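Local structure of enoyl-CoA hydratase carB homologue (Streptomyces cattleya, 5O34) at residues M174-F177 / A182-F185; M199-M202 / E208-A211. The protein is a crotonase-family enzyme of thienamycin biosynthesis that probably forms a carboxymethylproline by carbon-carbon bond formation, as its homologue CarB does. All blocks are in the same frame, centred on the assembly; numbering follows the deposited sequence.

In the fold
Interactions 1 and 2 follow one another along the chain, the first closing before the second opens, and their centres lie about 12 Å apart on the same side of the chain's centre. Interaction 1 joins the short helix 176-179, just after strand 171-173, to the start of helix 184-194. Interaction 2 joins helix 196-205 to strand 209-210, which pairs antiparallel with strand 171-173 in a small three-stranded sheet. The two touch directly where Met202 CE packs on Met174 N, 4.1 Å away. Both also meet the second subunit, which places this helical part of the crotonase fold at a subunit interface of the trimer.

Interaction 1. Residues M174-F177 / A182-F185; sequences MPEF and ACNF
Between residues 174-177 and 182-185 the chain turns back on itself, bringing the CA atoms of Glu176 and Cys183 to 6.1 Å from each other with no hydrogen bond across. Cys183 is the centre of this buried contact, its side chain directed at the other segment. With chi1 at -161° the sulfur of Cys183 points away from its own N and lies between Met174 and the end of Glu176. The CB atoms of Glu176 and Cys183 pack at 3.8 Å. Beyond them the glutamate chain bends at chi2 (83°) and curls alongside the thiol, bringing Glu176 CD to 3.8 Å from Cys183 SG. Midway along this side chain, Glu176 CG rests 3.5 Å from Ala182 O. Met174, also bent at its second torsion, sets its SD 4.1 Å from Cys183 SG, an apolar sulfur-to-sulfur contact. The Phe177 ring closes the contact from another direction, its CE2 reaching Cys183 CB at 4.2 Å in an oblique approach. Pro175-Glu176 matches the Pro-Glu pair found after the corresponding strand in crotonase-family hydratases, where the glutamate takes part in catalysis. Cys183 is the N-cap residue of helix 184-194, and the segment 182-185 thus carries the chain from the turn into that helix. Leu203 of helix 196-205 packs on Met174, Phe177 and Cys183, while Gln156 of helix 152-158 touches Met174 and Glu176. The backbone N of Cys183 is hydrogen-bonded to Thr251 OG1 of the second subunit, where Tyr243 also meets Phe177.

Interaction 2. Residues M199-M202 / E208-A211; sequences MQRM and EWPA
Arg201 and Met202, neighbours on helix 196-205, both close on the indole of Trp209, whose side chain carries the other half of the contact. Arg201 comes first, with its CB lying 3.9 Å from Trp209 CH2. Its chain then runs out extended to CD and turns at chi3 (60°), which swings the guanidinium back against the six-membered ring, NH2 standing 3.5 Å from Trp209 CZ2. That carbon sits over the centre of one guanidinium face, yet the two planes are 53° apart, so the groups are tilted and not stacked. Met202 follows and takes a face of the indole. Its CG makes a CH-pi contact 3.5 Å from the centroid of the Trp209 six-membered ring, only 10° off the normal. Its SD, at 4.5 Å from the same centroid, adds a Met-aromatic contact. A further bend at the sulfur leads Met202 CE to 4.0 Å from Trp209 CE3.

Backbone bonds with Leu172 pair Trp209 with strand 171-173, and its side chain joins that sheet edge to helix 196-205 in the helical part of the crotonase fold. Trp209 NE1 donates to Asp217 OD2, which also forms a weak, long ion pair with Arg201 NH1, and Arg213 makes a cation-pi contact with the Trp209 ring. No hydrogen bond crosses between the two segments, and the contact probably rests largely on dispersion and close fit, with some electrostatic share from the guanidinium; Asp217 satisfies the indole N-H and may slightly offset the arginine's charge.

Interaction 1. Residues M174-F177 / A182-F185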
loop_
_atom_site.group_PDB
_atom_site.type_symbol
_atom_site.label_atom_id
_atom_site.label_comp_id
_atom_site.label_asym_id
_atom_site.label_seq_id
_atom_site.Cartn_x
_atom_site.Cartn_y
_atom_site.Cartn_z
ATOM N N MET A 174 -12.664 10.958 -8.411
ATOM C CA MET A 174 -11.886 10.574 -9.577
ATOM C C MET A 174 -12.937 10.126 -10.620
ATOM O O MET A 174 -13.067 8.930 -10.837
ATOM C CB MET A 174 -10.880 9.436 -9.280
ATOM C CG MET A 174 -9.510 9.920 -8.902
ATOM S SD MET A 174 -8.712 11.012 -10.061
ATOM C CE MET A 174 -7.376 11.155 -9.259
ATOM N N PRO A 175 -13.784 11.056 -11.167
ATOM C CA PRO A 175 -14.810 10.653 -12.155
ATOM C C PRO A 175 -14.380 10.464 -13.635
ATOM O O PRO A 175 -15.259 10.327 -14.489
ATOM C CB PRO A 175 -15.845 11.777 -12.030
ATOM C CG PRO A 175 -15.030 12.979 -11.758
ATOM C CD PRO A 175 -13.775 12.533 -11.003
ATOM N N GLU A 176 -13.067 10.483 -13.941
ATOM C CA GLU A 176 -12.500 10.314 -15.293
ATOM C C GLU A 176 -13.269 9.358 -16.223
ATOM O O GLU A 176 -13.546 9.728 -17.370
ATOM C CB GLU A 176 -11.022 9.892 -15.232
ATOM C CG GLU A 176 -10.059 11.059 -15.136
ATOM C CD GLU A 176 -9.822 11.643 -13.757
ATOM O OE1 GLU A 176 -10.596 11.327 -12.824
ATOM O OE2 GLU A 176 -8.864 12.437 -13.619
ATOM N N PHE A 177 -13.647 8.162 -15.719
ATOM C CA PHE A 177 -14.406 7.157 -16.477
ATOM C C PHE A 177 -15.819 7.625 -16.836
ATOM O O PHE A 177 -16.236 7.460 -17.984
ATOM C CB PHE A 177 -14.440 5.794 -15.759
ATOM C CG PHE A 177 -13.141 5.021 -15.722
ATOM C CD1 PHE A 177 -13.004 3.904 -14.912
ATOM C CD2 PHE A 177 -12.059 5.401 -16.511
ATOM C CE1 PHE A 177 -11.810 3.185 -14.883
ATOM C CE2 PHE A 177 -10.866 4.678 -16.485
ATOM C CZ PHE A 177 -10.749 3.576 -15.673
ATOM N N ALA A 182 -9.356 8.697 -19.944
ATOM C CA ALA A 182 -8.465 7.751 -19.264
ATOM C C ALA A 182 -8.008 8.224 -17.858
ATOM O O ALA A 182 -8.149 9.403 -17.520
ATOM C CB ALA A 182 -7.270 7.431 -20.142
ATOM N N CYS A 183 -7.506 7.292 -17.025
ATOM C CA CYS A 183 -7.077 7.644 -15.673
ATOM C C CYS A 183 -5.789 6.929 -15.229
ATOM O O CYS A 183 -5.732 6.330 -14.149
ATOM C CB CYS A 183 -8.213 7.448 -14.675
ATOM S SG CYS A 183 -7.980 8.349 -13.124
ATOM N N ASN A 184 -4.740 7.048 -16.054
ATOM C CA ASN A 184 -3.419 6.459 -15.814
ATOM C C ASN A 184 -2.776 7.044 -14.571
ATOM O O ASN A 184 -2.305 6.296 -13.716
ATOM C CB ASN A 184 -2.501 6.670 -17.031
ATOM C CG ASN A 184 -3.100 6.203 -18.327
ATOM O OD1 ASN A 184 -4.052 6.798 -18.842
ATOM N ND2 ASN A 184 -2.565 5.126 -18.870
ATOM N N PHE A 185 -2.759 8.378 -14.479
ATOM C CA PHE A 185 -2.193 9.120 -13.363
ATOM C C PHE A 185 -3.006 8.915 -12.094
ATOM O O PHE A 185 -2.431 8.609 -11.049
ATOM C CB PHE A 185 -2.078 10.603 -13.716
ATOM C CG PHE A 185 -0.847 10.944 -14.516
ATOM C CD1 PHE A 185 -0.952 11.361 -15.840
ATOM C CD2 PHE A 185 0.420 10.837 -13.952
ATOM C CE1 PHE A 185 0.192 11.682 -16.581
ATOM C CE2 PHE A 185 1.560 11.161 -14.692
ATOM C CZ PHE A 185 1.441 11.570 -16.006
#

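Interaction 2. Residues M199-M202 / E208-A211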
loop_
_atom_site.group_PDB
_atom_site.type_symbol
_atom_site.label_atom_id
_atom_site.label_comp_id
_atom_site.label_asym_id
_atom_site.label_seq_id
_atom_site.Cartn_x
_atom_site.Cartn_y
_atom_site.Cartn_z
ATOM N N MET A 199 -8.264 2.773 -4.584
ATOM C CA MET A 199 -8.063 3.254 -5.947
ATOM C C MET A 199 -9.146 2.673 -6.881
ATOM O O MET A 199 -9.840 3.426 -7.577
ATOM C CB MET A 199 -6.659 2.862 -6.433
ATOM C CG MET A 199 -6.354 3.290 -7.871
ATOM S SD MET A 199 -6.763 2.065 -9.144
ATOM C CE MET A 199 -5.571 0.723 -8.746
ATOM N N GLN A 200 -9.294 1.331 -6.864
ATOM C CA GLN A 200 -10.231 0.571 -7.698
ATOM C C GLN A 200 -11.669 0.929 -7.422
ATOM O O GLN A 200 -12.447 1.071 -8.362
ATOM C CB GLN A 200 -10.000 -0.922 -7.531
ATOM C CG GLN A 200 -8.759 -1.411 -8.271
ATOM C CD GLN A 200 -8.252 -2.756 -7.795
ATOM O OE1 GLN A 200 -8.494 -3.209 -6.665
ATOM N NE2 GLN A 200 -7.478 -3.404 -8.628
ATOM N N ARG A 201 -12.014 1.126 -6.143
ATOM C CA ARG A 201 -13.357 1.528 -5.738
ATOM C C ARG A 201 -13.658 2.928 -6.316
ATOM O O ARG A 201 -14.720 3.127 -6.902
ATOM C CB ARG A 201 -13.479 1.547 -4.209
ATOM C CG ARG A 201 -13.553 0.184 -3.538
ATOM C CD ARG A 201 -13.555 0.311 -2.019
ATOM N NE ARG A 201 -14.694 1.106 -1.535
ATOM C CZ ARG A 201 -14.690 1.844 -0.423
ATOM N NH1 ARG A 201 -13.608 1.896 0.345
ATOM N NH2 ARG A 201 -15.768 2.538 -0.077
ATOM N N MET A 202 -12.693 3.862 -6.217
ATOM C CA MET A 202 -12.833 5.232 -6.716
ATOM C C MET A 202 -12.971 5.335 -8.229
ATOM O O MET A 202 -13.884 6.013 -8.694
ATOM C CB MET A 202 -11.695 6.122 -6.218
ATOM C CG MET A 202 -11.844 6.517 -4.789
ATOM S SD MET A 202 -10.708 7.830 -4.347
ATOM C CE MET A 202 -11.717 9.299 -4.754
ATOM N N GLU A 208 -18.133 9.914 -4.708
ATOM C CA GLU A 208 -17.450 10.952 -3.957
ATOM C C GLU A 208 -17.026 10.387 -2.620
ATOM O O GLU A 208 -17.718 9.549 -2.045
ATOM C CB GLU A 208 -18.350 12.185 -3.776
ATOM C CG GLU A 208 -18.827 12.785 -5.096
ATOM C CD GLU A 208 -19.699 14.034 -5.032
ATOM O OE1 GLU A 208 -20.135 14.412 -3.921
ATOM O OE2 GLU A 208 -19.966 14.624 -6.103
ATOM N N TRP A 209 -15.868 10.823 -2.149
ATOM C CA TRP A 209 -15.315 10.403 -0.887
ATOM C C TRP A 209 -15.424 11.543 0.105
ATOM O O TRP A 209 -14.578 12.440 0.087
ATOM C CB TRP A 209 -13.864 9.928 -1.059
ATOM C CG TRP A 209 -13.692 8.446 -0.940
ATOM C CD1 TRP A 209 -13.037 7.783 0.047
ATOM C CD2 TRP A 209 -14.178 7.446 -1.845
ATOM N NE1 TRP A 209 -13.114 6.429 -0.161
ATOM C CE2 TRP A 209 -13.786 6.193 -1.330
ATOM C CE3 TRP A 209 -14.894 7.484 -3.053
ATOM C CZ2 TRP A 209 -14.085 4.988 -1.976
ATOM C CZ3 TRP A 209 -15.200 6.288 -3.687
ATOM C CH2 TRP A 209 -14.788 5.059 -3.153
ATOM N N PRO A 210 -16.463 11.529 0.977
ATOM C CA PRO A 210 -16.554 12.571 2.021
ATOM C C PRO A 210 -15.350 12.523 2.957
ATOM O O PRO A 210 -14.649 11.506 3.031
ATOM C CB PRO A 210 -17.872 12.267 2.754
ATOM C CG PRO A 210 -18.287 10.923 2.317
ATOM C CD PRO A 210 -17.548 10.526 1.085
ATOM N N ALA A 211 -15.089 13.661 3.630
ATOM C CA ALA A 211 -13.915 13.904 4.478
ATOM C C ALA A 211 -13.549 12.782 5.459
ATOM O O ALA A 211 -12.368 12.411 5.517
ATOM C CB ALA A 211 -14.068 15.220 5.223
#